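Local coordinates for bile salt hydrolase/transferase (Clostridium perfringens, PDB 2BJF), which hydrolyses the amide bond of glycine- and taurine-conjugated bile salts, releasing free bile acids, and also acts as a bile acid amine N-acyltransferase, at residues A[5-19]-A[246-260]. Sequence-based numbering, arbitrary orientation. Where two conformers were deposited one is given.
Sequences LALETKDGLHLFGRN and SIDLIEFFHILNNVA
F252 of helix 249-257 is wedged against the hairpin of strands 5-8 and 14-19. L5 CD2 lies over one face of the F252 ring, 3.8 Å from its centroid, a CH-pi contact. L7 CB lies near the ring plane at its edge. With CG anti to the backbone N (chi1 -170°), the ring stands up from the helix, and F252 CZ comes 3.4 Å from G17 N. G17 has no side chain, which lets the ring reach the strand backbone.

Aliphatic packing continues on the same face of the hairpin. L5 CD2 also touches I255 CG2 and L256 CG. L15 CB runs alongside F252 CD1. L7 CD2 meets I255 CD1 tip to tip at 3.9 Å and also touches I247 CG2.

Two direct hydrogen bonds lie near the ends. K10 N donates to a lone pair of I247 O (2.9 Å, 164°). N19 ND2 donates to L256 O (2.9 Å) from above the carbonyl plane; V259 N reaches that oxygen from the opposite face. Waters link N19 ND2 to V259 O and N19 OD1 to N257 ND2. T279 also bonds N19 OD1. K10 NZ and D248 OD2 form a long salt bridge.

The CB of R18 points away from the helix. G80 O and D69 hold its guanidinium beside bound deoxycholate and C2, the probable nucleophile. The helix covers the sheet's outer face; A6 and F16 meet strand 142-147 of the second sheet, as in the Ntn-hydrolase alpha-beta-beta-alpha sandwich. Helix 225-243 packs against I255. R263 and Y294 of a second subunit hold E251; Y294 also stacks on H254.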
loop_
_atom_site.group_PDB
_atom_site.type_symbol
_atom_site.label_atom_id
_atom_site.label_comp_id
_atom_site.label_asym_id
_atom_site.label_seq_id
_atom_site.Cartn_x
_atom_site.Cartn_y
_atom_site.Cartn_z
ATOM N N LEU A 5 14.271 16.807 -11.073
ATOM C CA LEU A 5 14.380 17.398 -9.739
ATOM C C LEU A 5 15.033 18.776 -9.780
ATOM O O LEU A 5 16.051 18.971 -10.449
ATOM C CB LEU A 5 15.174 16.471 -8.804
ATOM C CG LEU A 5 15.500 16.932 -7.376
ATOM C CD1 LEU A 5 14.238 17.144 -6.543
ATOM C CD2 LEU A 5 16.435 15.945 -6.688
ATOM N N ALA A 6 14.432 19.721 -9.062
ATOM C CA ALA A 6 15.031 21.034 -8.831
ATOM C C ALA A 6 15.220 21.239 -7.332
ATOM O O ALA A 6 14.304 20.992 -6.546
ATOM C CB ALA A 6 14.162 22.136 -9.422
ATOM N N LEU A 7 16.410 21.689 -6.942
ATOM C CA LEU A 7 16.768 21.792 -5.530
ATOM C C LEU A 7 17.723 22.958 -5.289
ATOM O O LEU A 7 18.727 23.097 -5.990
ATOM C CB LEU A 7 17.407 20.474 -5.070
ATOM C CG LEU A 7 17.496 20.095 -3.591
ATOM C CD1 LEU A 7 16.117 19.867 -2.979
ATOM C CD2 LEU A 7 18.352 18.847 -3.447
ATOM N N GLU A 8 17.400 23.797 -4.305
ATOM C CA GLU A 8 18.264 24.916 -3.924
ATOM C C GLU A 8 19.214 24.512 -2.799
ATOM O O GLU A 8 18.793 23.924 -1.799
ATOM C CB GLU A 8 17.439 26.141 -3.508
ATOM C CG GLU A 8 18.283 27.393 -3.250
ATOM C CD GLU A 8 17.487 28.569 -2.703
ATOM O OE1 GLU A 8 16.261 28.441 -2.500
ATOM O OE2 GLU A 8 18.099 29.634 -2.477
ATOM N N THR A 9 20.493 24.839 -2.969
ATOM C CA THR A 9 21.519 24.493 -1.987
ATOM C C THR A 9 21.537 25.462 -0.809
ATOM O O THR A 9 20.902 26.522 -0.849
ATOM C CB THR A 9 22.936 24.454 -2.611
ATOM O OG1 THR A 9 23.340 25.779 -2.982
ATOM C CG2 THR A 9 22.973 23.544 -3.831
ATOM N N LYS A 10 22.287 25.091 0.227
ATOM C CA LYS A 10 22.465 25.910 1.431
ATOM C C LYS A 10 23.054 27.302 1.159
ATOM O O LYS A 10 22.808 28.240 1.924
ATOM C CB LYS A 10 23.319 25.161 2.465
ATOM C CG LYS A 10 24.720 24.778 1.988
ATOM C CD LYS A 10 25.455 23.941 3.022
ATOM C CE LYS A 10 26.914 23.733 2.643
ATOM N NZ LYS A 10 27.075 22.820 1.478
ATOM N N ASP A 11 23.810 27.423 0.069
ATOM C CA ASP A 11 24.463 28.677 -0.308
ATOM C C ASP A 11 23.611 29.526 -1.256
ATOM O O ASP A 11 24.011 30.627 -1.644
ATOM C CB ASP A 11 25.831 28.391 -0.942
ATOM C CG ASP A 11 26.774 27.663 0.000
ATOM O OD1 ASP A 11 26.943 28.113 1.153
ATOM O OD2 ASP A 11 27.352 26.637 -0.419
ATOM N N GLY A 12 22.439 29.012 -1.620
ATOM C CA GLY A 12 21.533 29.708 -2.538
ATOM C C GLY A 12 21.714 29.408 -4.013
ATOM O O GLY A 12 21.169 30.118 -4.864
ATOM N N LEU A 13 22.482 28.364 -4.321
ATOM C CA LEU A 13 22.668 27.929 -5.703
ATOM C C LEU A 13 21.537 26.995 -6.112
ATOM O O LEU A 13 20.902 26.368 -5.262
ATOM C CB LEU A 13 24.028 27.250 -5.890
ATOM C CG LEU A 13 25.290 28.083 -5.625
ATOM C CD1 LEU A 13 26.533 27.227 -5.801
ATOM C CD2 LEU A 13 25.359 29.320 -6.517
ATOM N N HIS A 14 21.288 26.905 -7.414
ATOM C CA HIS A 14 20.164 26.127 -7.920
ATOM C C HIS A 14 20.598 24.921 -8.738
ATOM O O HIS A 14 21.250 25.054 -9.778
ATOM C CB HIS A 14 19.206 27.025 -8.706
ATOM C CG HIS A 14 18.525 28.052 -7.857
ATOM N ND1 HIS A 14 19.103 29.264 -7.547
ATOM C CD2 HIS A 14 17.326 28.034 -7.228
ATOM C CE1 HIS A 14 18.284 29.954 -6.774
ATOM N NE2 HIS A 14 17.198 29.232 -6.568
ATOM N N LEU A 15 20.242 23.742 -8.236
ATOM C CA LEU A 15 20.531 22.487 -8.910
ATOM C C LEU A 15 19.305 22.008 -9.670
ATOM O O LEU A 15 18.180 22.089 -9.170
ATOM C CB LEU A 15 20.973 21.416 -7.907
ATOM C CG LEU A 15 22.139 21.700 -6.955
ATOM C CD1 LEU A 15 22.309 20.536 -5.989
ATOM C CD2 LEU A 15 23.444 21.972 -7.702
ATOM N N PHE A 16 19.531 21.520 -10.884
ATOM C CA PHE A 16 18.471 20.966 -11.714
ATOM C C PHE A 16 19.017 19.798 -12.523
ATOM O O PHE A 16 20.084 19.896 -13.122
ATOM C CB PHE A 16 17.882 22.040 -12.638
ATOM C CG PHE A 16 16.899 21.503 -13.642
ATOM C CD1 PHE A 16 15.652 21.035 -13.235
ATOM C CD2 PHE A 16 17.222 21.463 -14.996
ATOM C CE1 PHE A 16 14.741 20.530 -14.162
ATOM C CE2 PHE A 16 16.318 20.964 -15.930
ATOM C CZ PHE A 16 15.073 20.497 -15.511
ATOM N N GLY A 17 18.278 18.694 -12.539
ATOM C CA GLY A 17 18.722 17.501 -13.247
ATOM C C GLY A 17 17.707 16.382 -13.239
ATOM O O GLY A 17 16.526 16.603 -12.956
ATOM N N ARG A 18 18.169 15.173 -13.547
ATOM C CA ARG A 18 17.259 14.056 -13.783
ATOM C C ARG A 18 17.898 12.674 -13.720
ATOM O O ARG A 18 19.098 12.518 -13.952
ATOM C CB ARG A 18 16.565 14.225 -15.147
ATOM C CG ARG A 18 17.516 14.340 -16.350
ATOM C CD ARG A 18 17.806 12.990 -17.013
ATOM N NE ARG A 18 16.599 12.373 -17.562
ATOM C CZ ARG A 18 16.020 12.724 -18.709
ATOM N NH1 ARG A 18 16.529 13.696 -19.460
ATOM N NH2 ARG A 18 14.920 12.097 -19.109
ATOM N N ASN A 19 17.070 11.684 -13.397
ATOM C CA ASN A 19 17.357 10.291 -13.706
ATOM C C ASN A 19 16.923 10.017 -15.138
ATOM O O ASN A 19 15.823 10.409 -15.542
ATOM C CB ASN A 19 16.571 9.355 -12.782
ATOM C CG ASN A 19 17.213 9.186 -11.417
ATOM O OD1 ASN A 19 18.363 9.562 -11.194
ATOM N ND2 ASN A 19 16.461 8.603 -10.490
ATOM N N SER A 246 21.717 22.175 5.048
ATOM C CA SER A 246 22.620 21.056 4.774
ATOM C C SER A 246 22.627 20.641 3.299
ATOM O O SER A 246 23.442 19.810 2.886
ATOM C CB SER A 246 22.261 19.852 5.653
ATOM O OG SER A 246 22.452 20.146 7.026
ATOM N N ILE A 247 21.725 21.219 2.509
ATOM C CA ILE A 247 21.575 20.822 1.109
ATOM C C ILE A 247 22.797 21.201 0.271
ATOM O O ILE A 247 23.152 22.376 0.158
ATOM C CB ILE A 247 20.272 21.373 0.471
ATOM C CG1 ILE A 247 19.046 20.829 1.216
ATOM C CG2 ILE A 247 20.210 21.006 -1.015
ATOM C CD1 ILE A 247 17.714 21.439 0.795
ATOM N N ASP A 248 23.438 20.177 -0.288
ATOM C CA ASP A 248 24.547 20.349 -1.223
ATOM C C ASP A 248 24.440 19.328 -2.359
ATOM O O ASP A 248 23.450 18.595 -2.449
ATOM C CB ASP A 248 25.903 20.256 -0.502
ATOM C CG ASP A 248 26.042 19.001 0.356
ATOM O OD1 ASP A 248 25.281 18.030 0.162
ATOM O OD2 ASP A 248 26.930 18.985 1.232
ATOM N N LEU A 249 25.465 19.277 -3.209
ATOM C CA LEU A 249 25.456 18.444 -4.414
ATOM C C LEU A 249 25.039 16.989 -4.181
ATOM O O LEU A 249 24.182 16.464 -4.894
ATOM C CB LEU A 249 26.821 18.496 -5.112
ATOM C CG LEU A 249 26.991 17.737 -6.433
ATOM C CD1 LEU A 249 26.028 18.245 -7.499
ATOM C CD2 LEU A 249 28.427 17.840 -6.921
ATOM N N ILE A 250 25.641 16.342 -3.186
ATOM C CA ILE A 250 25.401 14.916 -2.959
ATOM C C ILE A 250 23.955 14.602 -2.547
ATOM O O ILE A 250 23.442 13.527 -2.856
ATOM C CB ILE A 250 26.441 14.286 -1.973
ATOM C CG1 ILE A 250 26.510 12.762 -2.144
ATOM C CG2 ILE A 250 26.151 14.671 -0.520
ATOM C CD1 ILE A 250 26.998 12.301 -3.513
ATOM N N GLU A 251 23.299 15.556 -1.881
ATOM C CA GLU A 251 21.906 15.390 -1.449
ATOM C C GLU A 251 20.959 15.181 -2.631
ATOM O O GLU A 251 19.997 14.410 -2.544
ATOM C CB GLU A 251 21.440 16.590 -0.617
ATOM C CG GLU A 251 22.218 16.834 0.680
ATOM C CD GLU A 251 22.048 15.737 1.727
ATOM O OE1 GLU A 251 21.301 14.764 1.493
ATOM O OE2 GLU A 251 22.672 15.860 2.800
ATOM N N PHE A 252 21.245 15.879 -3.729
ATOM C CA PHE A 252 20.512 15.736 -4.984
ATOM C C PHE A 252 20.519 14.276 -5.441
ATOM O O PHE A 252 19.480 13.725 -5.808
ATOM C CB PHE A 252 21.147 16.642 -6.046
ATOM C CG PHE A 252 20.346 16.773 -7.310
ATOM C CD1 PHE A 252 19.487 17.853 -7.491
ATOM C CD2 PHE A 252 20.478 15.841 -8.339
ATOM C CE1 PHE A 252 18.752 17.991 -8.665
ATOM C CE2 PHE A 252 19.745 15.970 -9.516
ATOM C CZ PHE A 252 18.879 17.046 -9.677
ATOM N N PHE A 253 21.694 13.652 -5.392
ATOM C CA PHE A 253 21.857 12.261 -5.807
ATOM C C PHE A 253 21.184 11.283 -4.846
ATOM O O PHE A 253 20.617 10.280 -5.279
ATOM C CB PHE A 253 23.341 11.929 -6.001
ATOM C CG PHE A 253 23.933 12.538 -7.243
ATOM C CD1 PHE A 253 24.043 11.790 -8.413
ATOM C CD2 PHE A 253 24.363 13.863 -7.249
ATOM C CE1 PHE A 253 24.581 12.353 -9.571
ATOM C CE2 PHE A 253 24.903 14.435 -8.402
ATOM C CZ PHE A 253 25.010 13.677 -9.565
ATOM N N HIS A 254 21.229 11.586 -3.549
ATOM C CA HIS A 254 20.540 10.761 -2.553
ATOM C C HIS A 254 19.035 10.698 -2.796
ATOM O O HIS A 254 18.432 9.629 -2.695
ATOM C CB HIS A 254 20.839 11.241 -1.131
ATOM C CG HIS A 254 22.188 10.827 -0.631
ATOM N ND1 HIS A 254 22.489 9.522 -0.306
ATOM C CD2 HIS A 254 23.312 11.544 -0.399
ATOM C CE1 HIS A 254 23.746 9.452 0.099
ATOM N NE2 HIS A 254 24.266 10.665 0.054
ATOM N N ILE A 255 18.439 11.842 -3.131
ATOM C CA ILE A 255 17.010 11.903 -3.439
ATOM C C ILE A 255 16.679 11.045 -4.665
ATOM O O ILE A 255 15.789 10.193 -4.612
ATOM C CB ILE A 255 16.517 13.365 -3.637
ATOM C CG1 ILE A 255 16.613 14.146 -2.321
ATOM C CG2 ILE A 255 15.081 13.385 -4.151
ATOM C CD1 ILE A 255 16.420 15.654 -2.465
ATOM N N LEU A 256 17.410 11.256 -5.757
ATOM C CA LEU A 256 17.142 10.528 -6.998
ATOM C C LEU A 256 17.469 9.034 -6.937
ATOM O O LEU A 256 16.837 8.236 -7.631
ATOM C CB LEU A 256 17.827 11.198 -8.195
ATOM C CG LEU A 256 17.215 12.520 -8.681
ATOM C CD1 LEU A 256 17.933 13.003 -9.924
ATOM C CD2 LEU A 256 15.721 12.395 -8.962
ATOM N N ASN A 257 18.443 8.658 -6.105
ATOM C CA ASN A 257 18.777 7.242 -5.893
ATOM C C ASN A 257 17.566 6.431 -5.424
ATOM O O ASN A 257 17.419 5.258 -5.771
ATOM C CB ASN A 257 19.915 7.079 -4.876
ATOM C CG ASN A 257 21.298 7.402 -5.449
ATOM O OD1 ASN A 257 22.289 7.381 -4.716
ATOM N ND2 ASN A 257 21.373 7.699 -6.744
ATOM N N ASN A 258 16.700 7.067 -4.636
ATOM C CA ASN A 258 15.528 6.403 -4.077
ATOM C C ASN A 258 14.518 5.963 -5.136
ATOM O O ASN A 258 13.774 5.001 -4.932
ATOM C CB ASN A 258 14.850 7.303 -3.044
ATOM C CG ASN A 258 13.658 6.637 -2.387
ATOM O OD1 ASN A 258 12.513 6.870 -2.778
ATOM N ND2 ASN A 258 13.919 5.788 -1.401
ATOM N N VAL A 259 14.500 6.670 -6.265
ATOM C CA VAL A 259 13.577 6.358 -7.358
ATOM C C VAL A 259 14.286 5.779 -8.587
ATOM O O VAL A 259 13.690 5.649 -9.658
ATOM C CB VAL A 259 12.697 7.583 -7.747
ATOM C CG1 VAL A 259 11.690 7.894 -6.641
ATOM C CG2 VAL A 259 13.556 8.810 -8.066
ATOM N N ALA A 260 15.556 5.416 -8.414
ATOM C CA ALA A 260 16.346 4.818 -9.486
ATOM C C ALA A 260 15.947 3.365 -9.737
ATOM O O ALA A 260 15.690 2.610 -8.797
ATOM C CB ALA A 260 17.836 4.919 -9.168
HETATM O O HOH W 1 13.778 7.608 -11.640
HETATM O O HOH W 2 19.895 7.719 -9.153
#